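Local coordinates for protein porphyranase B (PDB 3JUU) that cleaves the sulfated red-algal polysaccharide porphyran at the (1->4) linkages between beta-D-galactopyranose and alpha-L-galactopyranose-6-sulfate, at residues R57-L63 with Y92-Y98; F120-T124 with V242-N248. One frame throughout, in Å; residues are numbered along the deposited sequence.

Interaction 1 (R57-L63 with Y92-Y98)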
ATOM      1  N   ARG A  57     -12.827   3.640  -4.962  1.00 10.45           N
ATOM      2  CA  ARG A  57     -13.943   2.705  -4.947  1.00 11.72           C
ATOM      3  C   ARG A  57     -15.105   3.418  -4.262  1.00 11.08           C
ATOM      4  O   ARG A  57     -14.960   3.880  -3.115  1.00 10.48           O
ATOM      5  CB  ARG A  57     -13.585   1.433  -4.175  1.00 10.06           C
ATOM      6  CG  ARG A  57     -14.704   0.379  -4.066  1.00 12.07           C
ATOM      7  CD  ARG A  57     -14.194  -0.906  -3.368  1.00 11.72           C
ATOM      8  NE  ARG A  57     -12.933  -1.455  -3.956  1.00 12.74           N
ATOM      9  CZ  ARG A  57     -11.713  -1.334  -3.456  1.00 12.44           C
ATOM     10  NH1 ARG A  57     -11.441  -0.650  -2.319  1.00 10.25           N
ATOM     11  NH2 ARG A  57     -10.688  -1.909  -4.090  1.00 13.91           N
ATOM     12  N   ALA A  58     -16.279   3.444  -4.902  1.00 10.68           N
ATOM     13  CA  ALA A  58     -17.354   4.189  -4.208  1.00 10.57           C
ATOM     14  C   ALA A  58     -17.661   3.503  -2.852  1.00  9.51           C
ATOM     15  O   ALA A  58     -17.687   2.289  -2.738  1.00  9.93           O
ATOM     16  CB  ALA A  58     -18.625   4.282  -5.091  1.00 11.49           C
ATOM     17  N   PRO A  59     -17.945   4.270  -1.805  1.00  9.73           N
ATOM     18  CA  PRO A  59     -18.256   5.707  -1.812  1.00  9.61           C
ATOM     19  C   PRO A  59     -17.064   6.610  -1.403  1.00 10.82           C
ATOM     20  O   PRO A  59     -17.305   7.775  -1.055  1.00  9.41           O
ATOM     21  CB  PRO A  59     -19.380   5.793  -0.764  1.00  9.25           C
ATOM     22  CG  PRO A  59     -18.895   4.787   0.345  1.00 10.99           C
ATOM     23  CD  PRO A  59     -18.194   3.636  -0.471  1.00  9.68           C
ATOM     24  N   GLY A  60     -15.820   6.103  -1.445  1.00  9.81           N
ATOM     25  CA  GLY A  60     -14.634   6.917  -1.035  1.00  9.71           C
ATOM     26  C   GLY A  60     -13.865   7.474  -2.274  1.00 11.38           C
ATOM     27  O   GLY A  60     -13.292   6.677  -3.088  1.00 11.37           O
ATOM     28  N   LEU A  61     -13.849   8.804  -2.416  1.00 10.69           N
ATOM     29  CA  LEU A  61     -13.280   9.426  -3.593  1.00 10.52           C
ATOM     30  C   LEU A  61     -11.894   9.908  -3.183  1.00 11.36           C
ATOM     31  O   LEU A  61     -11.729  10.617  -2.154  1.00 10.36           O
ATOM     32  CB  LEU A  61     -14.210  10.601  -4.058  1.00 11.56           C
ATOM     33  CG  LEU A  61     -13.773  11.370  -5.334  1.00 11.43           C
ATOM     34  CD1 LEU A  61     -14.030  10.436  -6.517  1.00  9.02           C
ATOM     35  CD2 LEU A  61     -14.660  12.686  -5.476  1.00 12.10           C
ATOM     36  N   PHE A  62     -10.863   9.598  -4.015  1.00  8.63           N
ATOM     37  CA  PHE A  62      -9.514  10.063  -3.684  1.00 10.20           C
ATOM     38  C   PHE A  62      -9.356  11.563  -3.981  1.00 10.20           C
ATOM     39  O   PHE A  62      -9.596  11.979  -5.133  1.00 12.26           O
ATOM     40  CB  PHE A  62      -8.491   9.332  -4.595  1.00  8.75           C
ATOM     41  CG  PHE A  62      -8.526   7.812  -4.419  1.00  7.79           C
ATOM     42  CD1 PHE A  62      -8.730   7.298  -3.133  1.00  8.24           C
ATOM     43  CD2 PHE A  62      -8.262   6.947  -5.481  1.00  8.06           C
ATOM     44  CE1 PHE A  62      -8.727   5.849  -2.897  1.00 12.94           C
ATOM     45  CE2 PHE A  62      -8.237   5.536  -5.290  1.00  8.27           C
ATOM     46  CZ  PHE A  62      -8.467   5.007  -3.972  1.00 11.13           C
ATOM     47  N   LEU A  63      -9.061  12.352  -2.932  1.00  9.82           N
ATOM     48  CA  LEU A  63      -8.890  13.796  -3.134  1.00 11.40           C
ATOM     49  C   LEU A  63      -7.439  14.163  -3.064  1.00 10.72           C
ATOM     50  O   LEU A  63      -6.782  13.838  -2.091  1.00 10.78           O
ATOM     51  CB  LEU A  63      -9.630  14.568  -2.011  1.00 12.24           C
ATOM     52  CG  LEU A  63     -11.152  14.268  -1.848  1.00 12.99           C
ATOM     53  CD1 LEU A  63     -11.756  15.238  -0.751  1.00 11.47           C
ATOM     54  CD2 LEU A  63     -11.971  14.460  -3.133  1.00 15.36           C
ATOM     55  N   TYR A  92     -20.407   9.024  -4.314  1.00 10.31           N
ATOM     56  CA  TYR A  92     -19.299   9.139  -3.341  1.00  9.95           C
ATOM     57  C   TYR A  92     -19.709  10.102  -2.214  1.00 10.25           C
ATOM     58  O   TYR A  92     -20.255  11.217  -2.497  1.00 12.50           O
ATOM     59  CB  TYR A  92     -18.096   9.675  -4.074  1.00  9.29           C
ATOM     60  CG  TYR A  92     -17.486   8.654  -5.036  1.00 11.91           C
ATOM     61  CD1 TYR A  92     -16.349   7.882  -4.666  1.00  9.83           C
ATOM     62  CD2 TYR A  92     -17.988   8.510  -6.325  1.00 11.07           C
ATOM     63  CE1 TYR A  92     -15.808   6.927  -5.558  1.00 12.11           C
ATOM     64  CE2 TYR A  92     -17.464   7.505  -7.189  1.00 12.32           C
ATOM     65  CZ  TYR A  92     -16.380   6.745  -6.811  1.00 10.31           C
ATOM     66  OH  TYR A  92     -15.863   5.779  -7.729  1.00 11.00           O
ATOM     67  N   THR A  93     -19.441   9.702  -0.969  1.00  9.11           N
ATOM     68  CA  THR A  93     -19.818  10.528   0.168  1.00 10.68           C
ATOM     69  C   THR A  93     -18.638  10.838   1.024  1.00 11.26           C
ATOM     70  O   THR A  93     -18.719  11.708   1.885  1.00 10.27           O
ATOM     71  CB  THR A  93     -20.814   9.797   1.031  1.00  9.95           C
ATOM     72  OG1 THR A  93     -20.312   8.465   1.321  1.00 10.34           O
ATOM     73  CG2 THR A  93     -22.161   9.618   0.301  1.00 11.02           C
ATOM     74  N   HIS A  94     -17.520  10.117   0.807  1.00  9.43           N
ATOM     75  CA  HIS A  94     -16.327  10.286   1.691  1.00 10.00           C
ATOM     76  C   HIS A  94     -15.093  10.596   0.854  1.00  9.68           C
ATOM     77  O   HIS A  94     -15.013  10.199  -0.355  1.00 11.28           O
ATOM     78  CB  HIS A  94     -16.060   8.994   2.484  1.00  8.34           C
ATOM     79  CG  HIS A  94     -17.082   8.710   3.551  1.00  8.50           C
ATOM     80  ND1 HIS A  94     -18.393   8.368   3.268  1.00 10.62           N
ATOM     81  CD2 HIS A  94     -16.988   8.752   4.907  1.00  9.01           C
ATOM     82  CE1 HIS A  94     -19.048   8.154   4.394  1.00  8.24           C
ATOM     83  NE2 HIS A  94     -18.224   8.431   5.406  1.00  8.18           N
ATOM     84  N   GLY A  95     -14.120  11.289   1.475  1.00  9.28           N
ATOM     85  CA  GLY A  95     -12.837  11.546   0.784  1.00  7.28           C
ATOM     86  C   GLY A  95     -11.738  10.669   1.339  1.00  9.84           C
ATOM     87  O   GLY A  95     -11.588  10.603   2.550  1.00  9.76           O
ATOM     88  N   GLY A  96     -10.978   9.993   0.459  1.00  8.90           N
ATOM     89  CA  GLY A  96      -9.718   9.301   0.882  1.00  9.68           C
ATOM     90  C   GLY A  96      -8.615   9.930   0.088  1.00  8.92           C
ATOM     91  O   GLY A  96      -8.659  11.150  -0.211  1.00  8.93           O
ATOM     92  N   GLY A  97      -7.553   9.158  -0.224  1.00  9.30           N
ATOM     93  CA  GLY A  97      -6.464   9.757  -0.954  1.00 10.01           C
ATOM     94  C   GLY A  97      -5.640   8.659  -1.594  1.00 10.82           C
ATOM     95  O   GLY A  97      -5.672   7.469  -1.167  1.00  9.85           O
ATOM     96  N   TYR A  98      -4.889   9.081  -2.612  1.00 11.13           N
ATOM     97  CA  TYR A  98      -4.141   8.122  -3.460  1.00 10.59           C
ATOM     98  C   TYR A  98      -2.816   8.762  -3.705  1.00 11.07           C
ATOM     99  O   TYR A  98      -2.747   9.999  -4.029  1.00 11.77           O
ATOM    100  CB  TYR A  98      -4.913   7.891  -4.757  1.00  9.96           C
ATOM    101  CG  TYR A  98      -4.134   7.185  -5.901  1.00 11.36           C
ATOM    102  CD1 TYR A  98      -4.418   5.889  -6.244  1.00 11.16           C
ATOM    103  CD2 TYR A  98      -3.069   7.853  -6.581  1.00 11.05           C
ATOM    104  CE1 TYR A  98      -3.740   5.239  -7.285  1.00 11.51           C
ATOM    105  CE2 TYR A  98      -2.382   7.205  -7.629  1.00 12.27           C
ATOM    106  CZ  TYR A  98      -2.765   5.912  -7.967  1.00 11.49           C
ATOM    107  OH  TYR A  98      -2.186   5.261  -8.987  1.00 13.77           O
TER

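Interaction 2 (F120-T124 with V242-N248)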
ATOM      1  N   PHE A 120     -13.005   3.526   9.526  1.00  8.95           N
ATOM      2  CA  PHE A 120     -13.386   2.338   8.720  1.00  9.13           C
ATOM      3  C   PHE A 120     -12.705   2.257   7.347  1.00  7.98           C
ATOM      4  O   PHE A 120     -12.859   1.196   6.655  1.00  8.27           O
ATOM      5  CB  PHE A 120     -14.939   2.347   8.538  1.00  8.08           C
ATOM      6  CG  PHE A 120     -15.439   3.344   7.497  1.00  8.50           C
ATOM      7  CD1 PHE A 120     -15.897   2.884   6.242  1.00  9.07           C
ATOM      8  CD2 PHE A 120     -15.531   4.714   7.782  1.00  9.84           C
ATOM      9  CE1 PHE A 120     -16.353   3.751   5.249  1.00 10.39           C
ATOM     10  CE2 PHE A 120     -16.036   5.607   6.831  1.00  9.47           C
ATOM     11  CZ  PHE A 120     -16.436   5.150   5.526  1.00  9.84           C
ATOM     12  N   MET A 121     -12.007   3.329   6.926  1.00  7.67           N
ATOM     13  CA  MET A 121     -11.284   3.394   5.638  1.00  7.60           C
ATOM     14  C   MET A 121      -9.866   2.827   5.803  1.00  8.00           C
ATOM     15  O   MET A 121      -9.408   2.639   6.885  1.00  8.31           O
ATOM     16  CB  MET A 121     -11.248   4.856   5.104  1.00  8.45           C
ATOM     17  CG  MET A 121     -12.689   5.252   4.773  1.00  7.36           C
ATOM     18  SD  MET A 121     -12.874   6.961   4.161  1.00 10.48           S
ATOM     19  CE  MET A 121     -11.890   7.002   2.598  1.00 10.40           C
ATOM     20  N   SER A 122      -9.287   2.407   4.689  1.00  8.15           N
ATOM     21  CA  SER A 122      -8.049   1.648   4.717  1.00  8.45           C
ATOM     22  C   SER A 122      -6.801   2.489   4.995  1.00  7.94           C
ATOM     23  O   SER A 122      -6.812   3.774   4.931  1.00  8.53           O
ATOM     24  CB  SER A 122      -7.917   0.952   3.340  1.00  5.70           C
ATOM     25  OG  SER A 122      -7.469   1.903   2.356  1.00  9.51           O
ATOM     26  N   SER A 123      -5.714   1.787   5.323  1.00  6.86           N
ATOM     27  CA  SER A 123      -4.362   2.363   5.289  1.00  7.09           C
ATOM     28  C   SER A 123      -3.449   1.323   4.633  1.00  8.88           C
ATOM     29  O   SER A 123      -3.423   0.207   5.131  1.00  7.31           O
ATOM     30  CB  SER A 123      -3.871   2.560   6.713  1.00  7.84           C
ATOM     31  OG  SER A 123      -4.661   3.535   7.377  1.00 11.12           O
ATOM     32  N   THR A 124      -2.838   1.642   3.476  1.00  8.77           N
ATOM     33  CA  THR A 124      -2.252   0.590   2.661  1.00  9.09           C
ATOM     34  C   THR A 124      -0.902   0.986   2.116  1.00  8.68           C
ATOM     35  O   THR A 124      -0.565   2.218   1.980  1.00  9.52           O
ATOM     36  CB  THR A 124      -3.174   0.222   1.469  1.00  9.63           C
ATOM     37  OG1 THR A 124      -3.232   1.318   0.530  1.00  9.98           O
ATOM     38  CG2 THR A 124      -4.647  -0.126   1.943  1.00  7.68           C
ATOM     39  N   VAL A 242      -5.756   5.324   0.708  1.00  8.51           N
ATOM     40  CA  VAL A 242      -6.704   5.295   1.831  1.00  7.87           C
ATOM     41  C   VAL A 242      -8.064   5.293   1.129  1.00  8.46           C
ATOM     42  O   VAL A 242      -8.398   6.253   0.410  1.00  8.53           O
ATOM     43  CB  VAL A 242      -6.536   6.591   2.716  1.00  7.71           C
ATOM     44  CG1 VAL A 242      -7.771   6.715   3.706  1.00  6.01           C
ATOM     45  CG2 VAL A 242      -5.202   6.525   3.512  1.00  8.37           C
ATOM     46  N   GLU A 243      -8.827   4.208   1.274  1.00  8.12           N
ATOM     47  CA  GLU A 243      -9.995   3.977   0.382  1.00  8.97           C
ATOM     48  C   GLU A 243     -11.165   3.450   1.221  1.00  9.55           C
ATOM     49  O   GLU A 243     -10.973   3.124   2.411  1.00  8.64           O
ATOM     50  CB  GLU A 243      -9.630   2.891  -0.630  1.00  9.81           C
ATOM     51  CG  GLU A 243      -9.659   1.490  -0.044  1.00  8.66           C
ATOM     52  CD  GLU A 243      -8.519   0.647  -0.594  1.00 15.10           C
ATOM     53  OE1 GLU A 243      -8.794  -0.133  -1.541  1.00 12.08           O
ATOM     54  OE2 GLU A 243      -7.384   0.753  -0.076  1.00 13.72           O
ATOM     55  N   THR A 244     -12.331   3.252   0.603  1.00  8.72           N
ATOM     56  CA  THR A 244     -13.371   2.418   1.278  1.00  8.46           C
ATOM     57  C   THR A 244     -13.296   1.006   0.630  1.00  9.24           C
ATOM     58  O   THR A 244     -13.147   0.865  -0.594  1.00  9.36           O
ATOM     59  CB  THR A 244     -14.780   3.048   1.045  1.00  8.25           C
ATOM     60  OG1 THR A 244     -14.873   3.367  -0.362  1.00  7.43           O
ATOM     61  CG2 THR A 244     -14.923   4.396   1.877  1.00 11.25           C
ATOM     62  N   TYR A 245     -13.392  -0.004   1.467  1.00  9.66           N
ATOM     63  CA  TYR A 245     -13.583  -1.378   1.010  1.00 10.30           C
ATOM     64  C   TYR A 245     -15.072  -1.749   1.106  1.00 10.22           C
ATOM     65  O   TYR A 245     -15.727  -1.398   2.057  1.00  8.26           O
ATOM     66  CB  TYR A 245     -12.885  -2.290   2.027  1.00 10.06           C
ATOM     67  CG  TYR A 245     -11.395  -2.247   1.988  1.00  8.93           C
ATOM     68  CD1 TYR A 245     -10.691  -2.553   0.845  1.00 10.03           C
ATOM     69  CD2 TYR A 245     -10.675  -2.005   3.190  1.00  9.75           C
ATOM     70  CE1 TYR A 245      -9.250  -2.639   0.852  1.00 10.51           C
ATOM     71  CE2 TYR A 245      -9.297  -2.110   3.196  1.00  8.32           C
ATOM     72  CZ  TYR A 245      -8.599  -2.381   2.032  1.00 10.09           C
ATOM     73  OH  TYR A 245      -7.214  -2.464   2.122  1.00 11.05           O
ATOM     74  N   ASP A 246     -15.597  -2.476   0.116  1.00 10.54           N
ATOM     75  CA  ASP A 246     -17.014  -2.882   0.164  1.00 12.08           C
ATOM     76  C   ASP A 246     -17.343  -3.698   1.378  1.00 13.54           C
ATOM     77  O   ASP A 246     -18.499  -3.687   1.863  1.00 14.31           O
ATOM     78  CB  ASP A 246     -17.306  -3.736  -1.084  1.00 12.08           C
ATOM     79  CG  ASP A 246     -17.442  -2.874  -2.361  1.00 18.33           C
ATOM     80  OD1 ASP A 246     -17.366  -1.608  -2.328  1.00 18.83           O
ATOM     81  OD2 ASP A 246     -17.573  -3.480  -3.407  1.00 19.70           O
ATOM     82  N   TRP A 247     -16.344  -4.429   1.915  1.00 12.39           N
ATOM     83  CA  TRP A 247     -16.643  -5.346   2.999  1.00 12.25           C
ATOM     84  C   TRP A 247     -16.532  -4.683   4.358  1.00 12.21           C
ATOM     85  O   TRP A 247     -16.774  -5.343   5.378  1.00 13.59           O
ATOM     86  CB  TRP A 247     -15.701  -6.591   2.922  1.00 13.31           C
ATOM     87  CG  TRP A 247     -14.291  -6.209   2.643  1.00 11.53           C
ATOM     88  CD1 TRP A 247     -13.684  -6.143   1.436  1.00 17.35           C
ATOM     89  CD2 TRP A 247     -13.283  -5.876   3.620  1.00 13.64           C
ATOM     90  NE1 TRP A 247     -12.379  -5.784   1.585  1.00 17.17           N
ATOM     91  CE2 TRP A 247     -12.093  -5.637   2.908  1.00 13.83           C
ATOM     92  CE3 TRP A 247     -13.297  -5.745   4.991  1.00 14.15           C
ATOM     93  CZ2 TRP A 247     -10.899  -5.261   3.528  1.00 17.58           C
ATOM     94  CZ3 TRP A 247     -12.081  -5.360   5.640  1.00 21.72           C
ATOM     95  CH2 TRP A 247     -10.920  -5.135   4.895  1.00 17.13           C
ATOM     96  N   ASN A 248     -16.142  -3.387   4.370  1.00 11.74           N
ATOM     97  CA  ASN A 248     -16.093  -2.633   5.618  1.00 10.03           C
ATOM     98  C   ASN A 248     -16.923  -1.331   5.430  1.00 10.76           C
ATOM     99  O   ASN A 248     -16.363  -0.244   5.130  1.00  9.05           O
ATOM    100  CB  ASN A 248     -14.623  -2.323   6.004  1.00 10.09           C
ATOM    101  CG  ASN A 248     -14.446  -2.155   7.516  1.00  9.66           C
ATOM    102  OD1 ASN A 248     -13.879  -1.144   7.961  1.00 13.51           O
ATOM    103  ND2 ASN A 248     -15.006  -3.108   8.324  1.00  7.86           N
TER
HETATM  104  O   HOH W   1     -13.940   0.679   4.204  1.00  8.21           O

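Interaction 1 (R57-L63 with Y92-Y98)
With its CG anti to the carbonyl carbon (chi1 -71°), Tyr92 lays its ring against residues 58 to 61, and Leu61 has its CG opposite its own backbone N (chi1 -179°), so that the two side chains cross at about a right angle. The aromatic plane is thus filled from both sides: Leu61 CD1 sits 4.0 Å from the centroid over one face, Ala58 CB 3.9 Å from it over the other, while Gly60 C meets the edge. A small methyl suits the second face because the backbone of Ala58 already runs close by. With an alanine at Tyr92, the methyls of Ala58 and Leu61 would probably lose the ring between them, and the carbonyl of Gly56 its phenol partner.

Past the cis peptide before Pro59, the two segments pair as parallel strands. Pro59 O receives both Thr93 N at 2.9 Å, on a lone pair, and His94 N at 3.0 Å. Leu61 N then gives a nearly straight bond to His94 O (2.7 Å, 173°), and Leu61 O and Gly96 O accept the next two. Phe62 lies against the backbone of Gly97, with Tyr98 CB over one face; at Gly95 a side chain would run into Leu63 CD1.

Strand 60-62 thereby lies beside strand 90-101, which also pairs antiparallel with strands 73-87 and 237-242; Leu61 and Leu63 pack on strand 73-87, Phe62 on Val241 of strand 237-242.

Interaction 2 (F120-T124 with V242-N248)
Ser122 OG is gripped twice by Glu243: it donates to OE2 of that residue at 2.7 Å and accepts from its backbone N at 2.9 Å. Placed between its own backbone N and carbonyl carbon (chi1 78°), the hydroxyl reaches both groups, and the short serine side chain brings donor and acceptor together in little room. The carboxylate is met on its anti side, 17° out of its plane. A third bond closes the pairing, Ser122 N to Glu243 O (2.9 Å, 164°), lying in the carbonyl plane. Held through OE2 by Ser122, Glu243 turns OE1 to a salt bridge with Arg57 and a bond to a bound glycerol.

The Tyr245 ring meets the segment obliquely, CE2 lying 3.4 Å from Ser122 CB, while its hydroxyl touches the methyl CG2 of Thr124 and hydrogen-bonds to Glu148. Residues 120 and 121 add apolar contacts. Thr244 turns its methyl CG2 to Phe120 CE1, 3.7 Å away, and to Met121 CG, which itself lies over the centre of the Phe120 ring. A water accepts from Tyr245 N and lies within bonding distance of the carbonyls of Phe120 and Asn248, joining residue 120 to the type I turn 245-248.

Glu243 probably binds substrate and Glu148 is probably the proton donor, consistent with a place for this network in the substrate-binding cleft of a family GH16 jelly-roll beta-sandwich.

How the interactions relate
Both contacts are largely buried, but interaction 1 is mainly parallel strand pairing with aromatic and aliphatic packing, whereas interaction 2 joins segment 120-124 to the loop after strand 237-242 through a carboxylate, a serine and a water. They meet directly. Arg57 NH1 of interaction 1 forms a salt bridge of 2.8 Å with Glu243 OE1 of interaction 2, so the two bring together residues that probably bind substrate. Strand 237-242 runs between strands 90-101 and 122-128, and Gly97 O probably accepts a hydrogen bond from Val242 N, linking the two contacts through the backbone. Every touching residue of interaction 2 is buried; interaction 1 includes several partly exposed ones and its centre lies farther from that of the chain, about 16 Å against 12 Å.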